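Local coordinates for protein putative angiotensinogen (PDB 5INW) that belongs to the serpin family, binds heparin and inhibits thrombin, an inhibition that heparin promotes through a template mechanism, at residues L117-A122 and R186-T191; V175-K180 and A217-V222; P228-D233 and E411-I416; D237-I242 and Q386-D391; S371-G376 and D391-K396. The protein carries 1 engineered substitution. All coordinates share one frame; numbering follows the deposited sequence.

Contact 1 (L117-A122 and R186-T191)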
# COMPACT_ATOMS: atom_id res chain seq x y z
N LEU A 117 10.89 3.35 3.37
CA LEU A 117 11.97 4.07 2.67
C LEU A 117 12.34 5.41 3.28
O LEU A 117 13.45 5.88 3.10
CB LEU A 117 11.56 4.31 1.23
CG LEU A 117 11.27 3.08 0.38
CD1 LEU A 117 10.71 3.56 -0.94
CD2 LEU A 117 12.51 2.24 0.14
N GLY A 118 11.40 6.05 3.98
CA GLY A 118 11.70 7.25 4.77
C GLY A 118 12.71 6.92 5.84
O GLY A 118 13.63 7.68 6.08
N VAL A 119 12.57 5.77 6.47
CA VAL A 119 13.51 5.37 7.51
C VAL A 119 14.92 5.20 6.90
O VAL A 119 15.90 5.70 7.39
CB VAL A 119 13.05 4.07 8.22
CG1 VAL A 119 14.11 3.64 9.22
CG2 VAL A 119 11.71 4.26 8.95
N VAL A 120 14.99 4.52 5.77
CA VAL A 120 16.25 4.33 5.05
C VAL A 120 16.81 5.69 4.62
O VAL A 120 18.03 5.90 4.64
CB VAL A 120 16.06 3.35 3.82
CG1 VAL A 120 17.32 3.25 2.95
CG2 VAL A 120 15.68 1.96 4.27
N THR A 121 15.92 6.58 4.21
CA THR A 121 16.37 7.92 3.78
C THR A 121 17.06 8.66 4.91
O THR A 121 18.08 9.27 4.72
CB THR A 121 15.18 8.74 3.23
OG1 THR A 121 14.58 7.99 2.15
CG2 THR A 121 15.64 10.08 2.76
N ALA A 122 16.48 8.55 6.10
CA ALA A 122 17.00 9.16 7.29
C ALA A 122 18.38 8.73 7.65
O ALA A 122 19.12 9.48 8.27
CB ALA A 122 16.07 8.87 8.45
N ARG A 186 22.99 9.10 17.20
CA ARG A 186 21.79 9.58 17.87
C ARG A 186 20.86 10.45 17.00
O ARG A 186 19.64 10.52 17.24
CB ARG A 186 22.18 10.34 19.09
CG ARG A 186 20.99 10.58 19.97
CD ARG A 186 21.48 11.24 21.21
NE ARG A 186 21.93 12.61 20.97
CZ ARG A 186 22.39 13.40 21.92
NH1 ARG A 186 22.50 12.94 23.18
NH2 ARG A 186 22.75 14.64 21.61
N GLN A 187 21.42 11.11 16.00
CA GLN A 187 20.62 11.97 15.17
C GLN A 187 19.71 11.07 14.33
O GLN A 187 18.52 11.41 14.04
CB GLN A 187 21.51 12.92 14.34
CG GLN A 187 22.27 13.96 15.17
CD GLN A 187 23.68 13.54 15.56
OE1 GLN A 187 24.05 12.35 15.51
NE2 GLN A 187 24.48 14.53 16.00
N PHE A 188 20.24 9.90 14.00
CA PHE A 188 19.43 8.88 13.35
C PHE A 188 18.32 8.34 14.24
O PHE A 188 17.18 8.27 13.82
CB PHE A 188 20.29 7.73 12.84
CG PHE A 188 19.48 6.60 12.29
CD1 PHE A 188 18.94 6.69 11.00
CD2 PHE A 188 19.25 5.46 13.04
CE1 PHE A 188 18.21 5.64 10.44
CE2 PHE A 188 18.49 4.40 12.49
CZ PHE A 188 17.96 4.50 11.20
N THR A 189 18.63 7.97 15.49
CA THR A 189 17.62 7.32 16.35
C THR A 189 16.50 8.22 16.78
O THR A 189 15.35 7.78 16.85
CB THR A 189 18.22 6.76 17.64
OG1 THR A 189 18.93 7.79 18.32
CG2 THR A 189 19.12 5.65 17.31
N ARG A 190 16.85 9.47 16.99
CA ARG A 190 15.89 10.48 17.34
C ARG A 190 15.05 10.94 16.17
O ARG A 190 13.85 11.20 16.40
CB ARG A 190 16.59 11.71 17.89
CG ARG A 190 17.23 11.43 19.20
CD ARG A 190 17.81 12.69 19.74
NE ARG A 190 18.16 12.51 21.15
CZ ARG A 190 18.75 13.42 21.91
NH1 ARG A 190 19.03 14.61 21.41
NH2 ARG A 190 19.08 13.12 23.15
N THR A 191 15.60 11.09 14.96
CA THR A 191 14.69 11.44 13.83
C THR A 191 13.76 10.27 13.54
O THR A 191 12.63 10.52 13.14
CB THR A 191 15.35 11.88 12.52
OG1 THR A 191 16.25 10.89 12.17
CG2 THR A 191 16.12 13.18 12.66
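Gln187 O is gripped twice by Thr191, the residue whose hydroxyl also meets Ala122 on the other helix. Thr191 OG1 donates to Gln187 O at 3.0 Å, in the carbonyl plane and on a lone pair, with a C=O...donor angle of 144°, while Thr191 N gives the ordinary helical bond to the same oxygen. The hydroxyl, its hydrogen spent on its own helix, rests against the Ala122 methyl, with Thr191 OG1 4.2 Å from Ala122 CB.

Phe188 carries most of the packing. With CG anti to the backbone N (chi1 174°), its ring leans across to helix 110-122 and presents an edge to the backbone there. Phe188 CE1 comes to 3.8 Å from Val119 O and Phe188 CD1 to 3.9 Å from Ala122 O, both oxygens lying near the ring plane. Apolar touches are looser: Val119 CG1 stands 4.4 Å from Phe188 CZ. The helices, B (110-122) and E (186-196) of the serpin fold, run nearly antiparallel, 156° between their directions, their axes 10.2 Å apart. The ring also packs on Ile382, and helix B lies against the large sheet, Val119 touching Ile242.

Replacing Phe188 by an alanine would probably take the ring edge from the Val119 and Ala122 carbonyls and open a gap between the helices. No hydrogen bond joins the segments; the slightly positive C-H rim of an aromatic ring facing two carbonyl oxygens may be a weakly favourable match, but the contact rests mainly on packing.

Contact 2 (V175-K180 and A217-V222)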
# COMPACT_ATOMS: atom_id res chain seq x y z
N VAL A 175 8.62 -0.07 12.97
CA VAL A 175 9.48 -0.73 13.96
C VAL A 175 10.83 -0.92 13.35
O VAL A 175 10.91 -1.24 12.16
CB VAL A 175 8.92 -2.08 14.42
CG1 VAL A 175 9.80 -2.67 15.50
CG2 VAL A 175 7.52 -1.89 14.99
N VAL A 176 11.88 -0.63 14.12
CA VAL A 176 13.23 -0.76 13.65
C VAL A 176 14.03 -1.61 14.60
O VAL A 176 14.27 -1.27 15.79
CB VAL A 176 13.90 0.62 13.46
CG1 VAL A 176 15.37 0.45 13.06
CG2 VAL A 176 13.15 1.47 12.42
N PHE A 177 14.50 -2.73 14.09
CA PHE A 177 15.39 -3.61 14.85
C PHE A 177 16.84 -3.35 14.45
O PHE A 177 17.13 -3.15 13.28
CB PHE A 177 15.01 -5.07 14.60
CG PHE A 177 13.60 -5.39 14.95
CD1 PHE A 177 13.23 -5.56 16.27
CD2 PHE A 177 12.62 -5.52 13.93
CE1 PHE A 177 11.93 -5.89 16.62
CE2 PHE A 177 11.29 -5.85 14.27
CZ PHE A 177 10.94 -6.02 15.63
N SER A 178 17.74 -3.44 15.41
CA SER A 178 19.16 -3.20 15.17
C SER A 178 20.03 -4.29 15.80
O SER A 178 19.72 -4.82 16.88
CB SER A 178 19.52 -1.80 15.70
OG SER A 178 20.91 -1.61 15.78
N LYS A 179 21.16 -4.58 15.14
CA LYS A 179 22.19 -5.53 15.69
C LYS A 179 22.65 -5.12 17.08
O LYS A 179 22.88 -3.94 17.35
CB LYS A 179 23.40 -5.65 14.80
CG LYS A 179 24.26 -6.87 15.03
CD LYS A 179 25.45 -6.85 14.07
CE LYS A 179 25.99 -8.24 13.75
NZ LYS A 179 26.76 -8.84 14.87
N LYS A 180 22.74 -6.11 17.96
CA LYS A 180 22.95 -5.85 19.39
C LYS A 180 24.25 -5.16 19.67
O LYS A 180 24.29 -4.22 20.45
CB LYS A 180 22.87 -7.14 20.21
CG LYS A 180 22.67 -6.89 21.70
CD LYS A 180 22.57 -8.19 22.47
CE LYS A 180 23.97 -8.70 22.77
NZ LYS A 180 23.98 -9.93 23.59
N ALA A 217 7.15 -11.54 17.79
CA ALA A 217 6.43 -11.35 19.06
C ALA A 217 6.32 -9.86 19.40
O ALA A 217 5.27 -9.42 19.85
CB ALA A 217 7.16 -12.08 20.19
N TYR A 218 7.38 -9.07 19.17
CA TYR A 218 7.30 -7.62 19.39
C TYR A 218 6.30 -6.97 18.46
O TYR A 218 5.56 -6.09 18.89
CB TYR A 218 8.65 -6.95 19.18
CG TYR A 218 8.65 -5.47 19.59
CD1 TYR A 218 8.98 -5.08 20.90
CD2 TYR A 218 8.32 -4.48 18.67
CE1 TYR A 218 9.01 -3.73 21.26
CE2 TYR A 218 8.33 -3.15 19.03
CZ TYR A 218 8.66 -2.78 20.32
OH TYR A 218 8.65 -1.45 20.63
N ILE A 219 6.31 -7.37 17.20
CA ILE A 219 5.43 -6.77 16.22
C ILE A 219 3.98 -7.06 16.60
O ILE A 219 3.13 -6.16 16.59
CB ILE A 219 5.76 -7.24 14.80
CG1 ILE A 219 7.06 -6.62 14.39
CG2 ILE A 219 4.69 -6.83 13.81
CD1 ILE A 219 7.68 -7.28 13.20
N GLU A 220 3.73 -8.31 16.96
CA GLU A 220 2.40 -8.74 17.35
C GLU A 220 1.90 -8.02 18.59
O GLU A 220 0.75 -7.63 18.63
CB GLU A 220 2.40 -10.24 17.58
CG GLU A 220 1.01 -10.84 17.65
CD GLU A 220 1.01 -12.34 17.83
OE1 GLU A 220 1.66 -13.01 17.00
OE2 GLU A 220 0.37 -12.82 18.80
N LYS A 221 2.75 -7.87 19.60
CA LYS A 221 2.41 -7.14 20.82
C LYS A 221 1.90 -5.76 20.49
O LYS A 221 0.81 -5.37 20.89
CB LYS A 221 3.64 -7.08 21.79
CG LYS A 221 3.85 -8.35 22.62
CD LYS A 221 5.23 -8.30 23.28
CE LYS A 221 5.47 -9.50 24.19
NZ LYS A 221 6.36 -9.15 25.34
N VAL A 222 2.62 -5.08 19.63
CA VAL A 222 2.29 -3.70 19.28
C VAL A 222 1.16 -3.50 18.21
O VAL A 222 0.89 -2.40 17.80
CB VAL A 222 3.60 -2.99 18.85
CG1 VAL A 222 3.37 -1.53 18.53
CG2 VAL A 222 4.64 -3.07 19.97
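Phe177 pushes its ring edge into a notch on helix 208-221 formed by the Tyr218 methylene and the tip of Ile219. Phe177 CE1 lies 4.3 Å from Tyr218 CB, and Phe177 CE2 lies 4.0 Å from Ile219 CD1, both aliphatic carbons close to the plane of the ring. Along the edge between them, Phe177 CZ touches Ile219 CG1 at 4.1 Å.

A second bump fits beside the first. Val175 has CG1 swung opposite its main-chain nitrogen (chi1 -176°), which lays this methyl over the rim of one face of Phe177, 3.5 Å above the plane, and at the same time against Tyr218. It straddles one bond of the tyrosine ring, with Val175 CG1 3.9 Å from both CD2 and CE2 of Tyr218. The methyl thus fills the angle between two aromatic rings. Val222, just past the helix end, lays CG2 over the rim of one face of the Tyr218 ring.

Strand and helix run nearly antiparallel, 159° apart, their axes 10.5 Å from each other. This is helix F of the serpin fold lying on the face of the large sheet. Ile219 continues the apolar layer onto Ile231, and Phe177 also packs on Arg201 and Val203 of strand 200-203.

No hydrogen bond crosses between the segments: methyls and ring carbons do the joining, so the fit depends on complementary shape and burial of apolar surface.

Contact 3 (P228-D233 and E411-I416)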
# COMPACT_ATOMS: atom_id res chain seq x y z
N PRO A 228 1.12 -11.25 13.10
CA PRO A 228 2.11 -12.22 13.57
C PRO A 228 2.99 -12.50 12.36
O PRO A 228 2.70 -11.97 11.27
CB PRO A 228 1.25 -13.42 13.90
CG PRO A 228 0.16 -13.37 12.86
CD PRO A 228 -0.05 -11.93 12.49
N ASP A 229 4.03 -13.31 12.52
CA ASP A 229 4.85 -13.80 11.35
C ASP A 229 5.23 -12.80 10.18
O ASP A 229 5.46 -13.22 9.06
CB ASP A 229 4.23 -15.08 10.76
CG ASP A 229 2.91 -14.84 10.04
OD1 ASP A 229 2.70 -13.76 9.43
OD2 ASP A 229 2.06 -15.76 10.06
N VAL A 230 5.36 -11.52 10.48
CA VAL A 230 5.79 -10.55 9.50
C VAL A 230 7.22 -10.89 9.05
O VAL A 230 7.59 -10.61 7.92
CB VAL A 230 5.78 -9.11 10.09
CG1 VAL A 230 6.41 -8.07 9.15
CG2 VAL A 230 4.37 -8.70 10.42
N ILE A 231 8.03 -11.45 9.93
CA ILE A 231 9.38 -11.87 9.53
C ILE A 231 9.47 -13.40 9.50
O ILE A 231 9.02 -14.08 10.43
CB ILE A 231 10.44 -11.26 10.46
CG1 ILE A 231 10.51 -9.75 10.22
CG2 ILE A 231 11.78 -11.90 10.20
CD1 ILE A 231 10.50 -9.00 11.51
N SER A 232 10.05 -13.91 8.40
CA SER A 232 10.27 -15.35 8.19
C SER A 232 11.70 -15.80 8.49
O SER A 232 11.90 -16.88 9.04
CB SER A 232 9.92 -15.73 6.75
OG SER A 232 10.56 -14.86 5.83
N ASP A 233 12.68 -14.96 8.15
CA ASP A 233 14.09 -15.35 8.13
C ASP A 233 14.92 -14.10 8.41
O ASP A 233 14.49 -12.99 8.10
CB ASP A 233 14.40 -15.95 6.73
CG ASP A 233 15.52 -17.01 6.71
OD1 ASP A 233 16.44 -17.00 7.56
OD2 ASP A 233 15.52 -17.84 5.76
N GLU A 411 2.48 -4.86 4.71
CA GLU A 411 3.70 -5.07 5.51
C GLU A 411 4.88 -4.84 4.58
O GLU A 411 4.98 -5.53 3.57
CB GLU A 411 3.77 -6.52 5.85
CG GLU A 411 2.56 -7.13 6.53
CD GLU A 411 2.73 -8.60 6.83
OE1 GLU A 411 3.51 -9.31 6.13
OE2 GLU A 411 2.07 -9.07 7.78
N THR A 412 5.74 -3.88 4.91
CA THR A 412 6.99 -3.70 4.21
C THR A 412 8.13 -3.98 5.17
O THR A 412 8.16 -3.47 6.28
CB THR A 412 7.10 -2.28 3.77
OG1 THR A 412 5.88 -1.94 3.11
CG2 THR A 412 8.30 -2.08 2.87
N VAL A 413 9.07 -4.80 4.71
CA VAL A 413 10.22 -5.20 5.47
C VAL A 413 11.48 -4.84 4.68
O VAL A 413 11.58 -5.18 3.51
CB VAL A 413 10.18 -6.72 5.76
CG1 VAL A 413 11.40 -7.17 6.54
CG2 VAL A 413 8.98 -7.03 6.57
N VAL A 414 12.48 -4.24 5.35
CA VAL A 414 13.75 -3.86 4.75
C VAL A 414 14.85 -4.51 5.54
O VAL A 414 14.84 -4.44 6.75
CB VAL A 414 13.97 -2.35 4.79
CG1 VAL A 414 15.22 -1.97 4.01
CG2 VAL A 414 12.76 -1.62 4.19
N GLY A 415 15.79 -5.18 4.89
CA GLY A 415 16.87 -5.84 5.62
C GLY A 415 18.13 -5.14 5.25
O GLY A 415 18.39 -4.96 4.06
N ILE A 416 18.92 -4.76 6.24
CA ILE A 416 20.14 -4.03 6.01
C ILE A 416 21.33 -4.90 6.47
O ILE A 416 21.33 -5.36 7.58
CB ILE A 416 20.17 -2.71 6.82
CG1 ILE A 416 18.89 -1.89 6.70
CG2 ILE A 416 21.37 -1.82 6.42
CD1 ILE A 416 18.82 -0.98 5.52
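At Val230 the irregular chain of 228-233 passes above the extended strand 411-416, its CA 7.1 Å from that of Glu411, and no hydrogen bond joins the two backbones. Strand alternation turns Glu411 and Val413 up toward the loop.

Val230 sits over both, one methyl for each. Its CG1, the branch trans to the main-chain N (chi1 173°), meets Val413 CG2 at 3.8 Å, methyl against methyl. Its other branch reaches the carboxylate, with Val230 CG2 3.5 Å from Glu411 OE2 and 3.9 Å from Glu411 CD. The valine thereby touches the end of the glutamate, whose chain rises extended beyond CG. Val413 CG2 lies also 4.1 Å from Val230 O, so the methyl is tucked under the loop backbone as well as beside the side chain.

Asp229 OD1 is 5.0 Å from Glu411 OE2, and two acids so close would probably disfavour each other's charge somewhat; the Lys396 side chain touching Glu411 may offset this. Val230 also packs on Ile219 of helix 208-221, which ties the loop to the helix it leaves. On the other face of the strand, Thr412 and Val414 pack against helix 110-122.

In serpin terms, strand 405-417 holds the N-terminal part of the cleaved reactive loop, inserted as a central strand of the large sheet, and 228-233 belongs to the connection from helix F to the next strand, which here rests on the front of the inserted segment.

Contact 4 (D237-I242 and Q386-D391)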
# COMPACT_ATOMS: atom_id res chain seq x y z
N ASP A 237 24.58 -11.91 9.65
CA ASP A 237 25.24 -10.65 9.25
C ASP A 237 24.26 -9.52 8.94
O ASP A 237 24.63 -8.48 8.40
CB ASP A 237 26.15 -10.88 8.03
CG ASP A 237 27.23 -11.96 8.27
OD1 ASP A 237 27.22 -12.67 9.32
OD2 ASP A 237 28.10 -12.10 7.37
N THR A 238 22.99 -9.74 9.25
CA THR A 238 22.03 -8.69 9.31
C THR A 238 22.37 -7.76 10.42
O THR A 238 22.64 -8.16 11.58
CB THR A 238 20.62 -9.23 9.49
OG1 THR A 238 20.31 -10.02 8.35
CG2 THR A 238 19.59 -8.08 9.60
N SER A 239 22.28 -6.50 10.05
CA SER A 239 22.63 -5.40 10.89
C SER A 239 21.44 -4.53 11.28
O SER A 239 21.41 -4.05 12.42
CB SER A 239 23.73 -4.59 10.21
OG SER A 239 24.98 -5.13 10.61
N LEU A 240 20.46 -4.35 10.39
CA LEU A 240 19.15 -3.81 10.79
C LEU A 240 18.03 -4.40 9.97
O LEU A 240 18.27 -4.86 8.85
CB LEU A 240 19.06 -2.31 10.60
CG LEU A 240 19.86 -1.42 11.52
CD1 LEU A 240 21.22 -1.13 10.86
CD2 LEU A 240 19.07 -0.14 11.82
N VAL A 241 16.82 -4.31 10.52
CA VAL A 241 15.59 -4.65 9.83
C VAL A 241 14.58 -3.56 10.12
O VAL A 241 14.31 -3.32 11.27
CB VAL A 241 15.03 -5.99 10.31
CG1 VAL A 241 13.74 -6.33 9.58
CG2 VAL A 241 16.05 -7.05 10.04
N ILE A 242 14.00 -2.95 9.10
CA ILE A 242 13.01 -1.88 9.23
C ILE A 242 11.69 -2.45 8.81
O ILE A 242 11.65 -3.17 7.87
CB ILE A 242 13.34 -0.71 8.27
CG1 ILE A 242 14.62 -0.00 8.75
CG2 ILE A 242 12.22 0.32 8.18
CD1 ILE A 242 15.30 0.81 7.67
N GLN A 386 30.15 0.37 10.60
CA GLN A 386 30.03 -0.55 9.48
C GLN A 386 29.52 0.15 8.21
O GLN A 386 28.80 1.15 8.30
CB GLN A 386 29.02 -1.65 9.81
CG GLN A 386 29.41 -2.74 10.79
CD GLN A 386 28.34 -3.83 10.93
OE1 GLN A 386 27.34 -3.80 10.26
NE2 GLN A 386 28.60 -4.83 11.73
N LYS A 387 29.86 -0.41 7.06
CA LYS A 387 29.35 0.04 5.76
C LYS A 387 28.13 -0.79 5.40
O LYS A 387 28.24 -2.02 5.13
CB LYS A 387 30.41 -0.07 4.66
CG LYS A 387 29.91 0.34 3.26
CD LYS A 387 31.01 0.58 2.22
CE LYS A 387 31.17 2.05 1.84
NZ LYS A 387 32.57 2.36 1.39
N LEU A 388 26.96 -0.12 5.42
CA LEU A 388 25.67 -0.79 5.31
C LEU A 388 25.02 -0.54 3.95
O LEU A 388 25.22 0.53 3.33
CB LEU A 388 24.75 -0.35 6.45
CG LEU A 388 25.23 -0.53 7.91
CD1 LEU A 388 24.18 -0.07 8.87
CD2 LEU A 388 25.60 -1.98 8.20
N HIS A 389 24.29 -1.55 3.47
CA HIS A 389 23.49 -1.44 2.28
C HIS A 389 22.18 -2.15 2.53
O HIS A 389 22.10 -3.01 3.43
CB HIS A 389 24.23 -2.05 1.04
CG HIS A 389 24.52 -3.53 1.16
ND1 HIS A 389 23.82 -4.47 0.44
CD2 HIS A 389 25.43 -4.21 1.89
CE1 HIS A 389 24.29 -5.68 0.72
NE2 HIS A 389 25.25 -5.54 1.62
N VAL A 390 21.18 -1.86 1.68
CA VAL A 390 19.92 -2.60 1.68
C VAL A 390 20.13 -3.95 0.98
O VAL A 390 20.35 -4.01 -0.22
CB VAL A 390 18.80 -1.85 0.94
CG1 VAL A 390 17.51 -2.64 0.99
CG2 VAL A 390 18.59 -0.46 1.53
N ASP A 391 19.97 -5.03 1.72
CA ASP A 391 20.00 -6.38 1.16
C ASP A 391 18.75 -6.71 0.42
O ASP A 391 18.82 -7.22 -0.64
CB ASP A 391 20.14 -7.39 2.27
CG ASP A 391 20.41 -8.77 1.75
OD1 ASP A 391 21.22 -8.90 0.80
OD2 ASP A 391 19.85 -9.72 2.31
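A classic beta bulge in strand 238-251, where Ser239 and Leu240 both face Ile416, supplies both residues that meet the loop leading into strand 389-401. Ser239 OG donates a hydrogen bond of 2.7 Å to Gln386 OE1. The hydroxyl lies in the amide's carbonyl plane, on a lone pair, at a C=O...donor angle of 129°. The glutamine arrives from across with its chain extended beyond CG (chi2 -175°), which carries the amide over to the serine; its oxygen faces the hydroxyl.

Beside this bond Leu388 splits its methyls between the two bulge residues. Leu388 CD2 lies 3.8 Å from Ser239 CB, and Leu388 CD1 lies 3.7 Å from Leu240 CD1, the two leucine side chains crossing at about a right angle. Ser239 thus combines a polar grip at its oxygen with apolar packing at its CB.

With a leucine in place of Gln386 the amide oxygen is gone, and the buried Ser239 hydroxyl would probably be left without this acceptor.

The inserted strand 405-417 lies between strands 238-251 and 389-401: Leu240 and Leu388 both pack on Ile416, so the contact closes over the end of that strand. Further out, Leu240 packs on Val176 of strand 168-179, and Ile242 lies against Val119 and Val120 of helix 110-122.

Contact 5 (S371-G376 and D391-K396)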
# COMPACT_ATOMS: atom_id res chain seq x y z
N SER A 371 20.84 2.70 -6.04
CA SER A 371 22.08 2.91 -5.29
C SER A 371 22.13 2.18 -3.96
O SER A 371 23.04 1.45 -3.72
CB SER A 371 22.32 4.42 -5.08
OG SER A 371 23.42 4.69 -4.26
N MET A 372 21.10 2.36 -3.14
CA MET A 372 21.01 1.76 -1.79
C MET A 372 21.18 0.23 -1.69
O MET A 372 21.38 -0.25 -0.58
CB MET A 372 19.67 2.12 -1.18
CG MET A 372 18.46 1.48 -1.87
SD MET A 372 16.95 2.24 -1.21
CE MET A 372 15.69 1.26 -2.00
N PHE A 373 21.04 -0.51 -2.81
CA PHE A 373 21.31 -1.95 -2.87
C PHE A 373 22.76 -2.33 -3.24
O PHE A 373 23.11 -3.50 -3.10
CB PHE A 373 20.42 -2.65 -3.89
CG PHE A 373 18.94 -2.42 -3.71
CD1 PHE A 373 18.23 -3.09 -2.74
CD2 PHE A 373 18.24 -1.59 -4.57
CE1 PHE A 373 16.87 -2.91 -2.60
CE2 PHE A 373 16.87 -1.38 -4.42
CZ PHE A 373 16.18 -2.04 -3.44
N SER A 374 23.53 -1.41 -3.85
CA SER A 374 24.96 -1.61 -4.10
C SER A 374 25.76 -1.88 -2.86
O SER A 374 25.42 -1.44 -1.75
CB SER A 374 25.63 -0.34 -4.61
OG SER A 374 25.39 -0.10 -5.94
N TYR A 375 26.92 -2.47 -3.09
CA TYR A 375 27.94 -2.62 -2.05
C TYR A 375 28.64 -1.23 -1.89
O TYR A 375 29.13 -0.90 -0.82
CB TYR A 375 28.81 -3.89 -2.33
CG TYR A 375 27.91 -5.16 -2.26
CD1 TYR A 375 27.93 -6.02 -1.16
CD2 TYR A 375 26.93 -5.42 -3.28
CE1 TYR A 375 27.06 -7.12 -1.09
CE2 TYR A 375 26.06 -6.50 -3.21
CZ TYR A 375 26.12 -7.36 -2.13
OH TYR A 375 25.24 -8.43 -2.07
N GLY A 376 28.55 -0.38 -2.91
CA GLY A 376 28.81 1.05 -2.76
C GLY A 376 27.64 1.94 -2.41
O GLY A 376 27.62 3.11 -2.79
N ASP A 391 19.97 -5.03 1.72
CA ASP A 391 20.00 -6.38 1.16
C ASP A 391 18.75 -6.71 0.42
O ASP A 391 18.82 -7.22 -0.64
CB ASP A 391 20.14 -7.39 2.27
CG ASP A 391 20.41 -8.77 1.75
OD1 ASP A 391 21.22 -8.90 0.80
OD2 ASP A 391 19.85 -9.72 2.31
N LYS A 392 17.60 -6.41 1.00
CA LYS A 392 16.33 -6.95 0.62
C LYS A 392 15.16 -6.05 1.08
O LYS A 392 15.15 -5.55 2.23
CB LYS A 392 16.19 -8.33 1.27
CG LYS A 392 14.87 -9.04 0.95
CD LYS A 392 14.98 -10.56 0.90
CE LYS A 392 14.24 -11.15 -0.29
NZ LYS A 392 14.73 -12.53 -0.67
N ILE A 393 14.16 -5.93 0.21
CA ILE A 393 12.88 -5.27 0.52
C ILE A 393 11.66 -6.05 0.03
O ILE A 393 11.47 -6.20 -1.16
CB ILE A 393 12.78 -3.90 -0.14
CG1 ILE A 393 13.89 -3.00 0.35
CG2 ILE A 393 11.46 -3.25 0.18
CD1 ILE A 393 13.77 -1.57 -0.16
N THR A 394 10.86 -6.55 0.95
CA THR A 394 9.67 -7.28 0.57
C THR A 394 8.49 -6.37 0.83
O THR A 394 8.60 -5.39 1.54
CB THR A 394 9.58 -8.65 1.29
OG1 THR A 394 9.85 -8.53 2.69
CG2 THR A 394 10.66 -9.54 0.75
N HIS A 395 7.38 -6.66 0.16
CA HIS A 395 6.12 -6.01 0.41
C HIS A 395 5.08 -7.06 0.26
O HIS A 395 5.09 -7.79 -0.66
CB HIS A 395 5.86 -4.87 -0.55
CG HIS A 395 4.62 -4.12 -0.22
ND1 HIS A 395 4.56 -3.16 0.75
CD2 HIS A 395 3.35 -4.28 -0.66
CE1 HIS A 395 3.33 -2.73 0.87
NE2 HIS A 395 2.58 -3.39 0.02
N LYS A 396 4.19 -7.16 1.23
CA LYS A 396 3.16 -8.20 1.29
C LYS A 396 1.85 -7.49 1.66
O LYS A 396 1.83 -6.59 2.52
CB LYS A 396 3.59 -9.21 2.36
CG LYS A 396 3.04 -10.60 2.21
CD LYS A 396 1.66 -10.80 2.88
CE LYS A 396 1.07 -12.17 2.57
NZ LYS A 396 0.24 -12.68 3.69
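Met372 reaches Ile393 from the crowded position, its CG between the backbone N and the carbonyl carbon (chi1 67°), with the chain extended beyond. Phe373 takes the other course, CG beside the backbone N (chi1 -54°), and both side chains end at Ile393.

The delta methyl of that isoleucine is the hub. Met372 CE meets Ile393 CD1 at 3.9 Å, end against end, while the two side chains cross at about a right angle. The Phe373 ring reaches the same methyl, with Phe373 CZ 4.1 Å from Ile393 CD1, and Phe373 CE1 lies 4.2 Å from Ile393 CG1. The ring is braced from within the turn, since Met372 CG lies 4.0 Å above its plane, over the rim. A short 3-10 turn, closed by Ser374 N to Ser371 O at 2.9 Å, sets the two side chains side by side. All three residues are buried, and the contact is wholly apolar.

The turn belongs to the link from helix 361-369 into strand 389-401, the strand of serpin sheet A next to the inserted one. Phe373 packs on Ser365 and Ile393 on Leu364 of that helix. Leu117 of helix 110-122 touches both Met372 and Ile393. A backbone hydrogen bond between Val390 N and Met372 O fastens the turn to strand 389-401, whose classic bulge at Asp391 and Lys392 faces Gly415 of strand 405-417.

Overall arrangement
The five contacts cluster on one part of the serpin fold, around the end of the large sheet where strands 168-179, 238-251, 405-417 and 389-401 lie side by side. Contacts 2 and 3, with centres 10 Å apart, join the sheet to helix 208-221 and the loop after it; contact 1 lies on helix 110-122, contact 5 packs against it, and contact 4 spans the inserted strand. Contacts 4 and 5, with centres 9 Å apart, share Asp391; those of 2 and 5 are 20 Å apart. Along the chain, contacts 1 and 2 interlace, as do 4 and 5, both within the span of contact 3. Contact 3 thus uses the inserted reactive-loop strand itself, and contacts 1, 4 and 5 touch it.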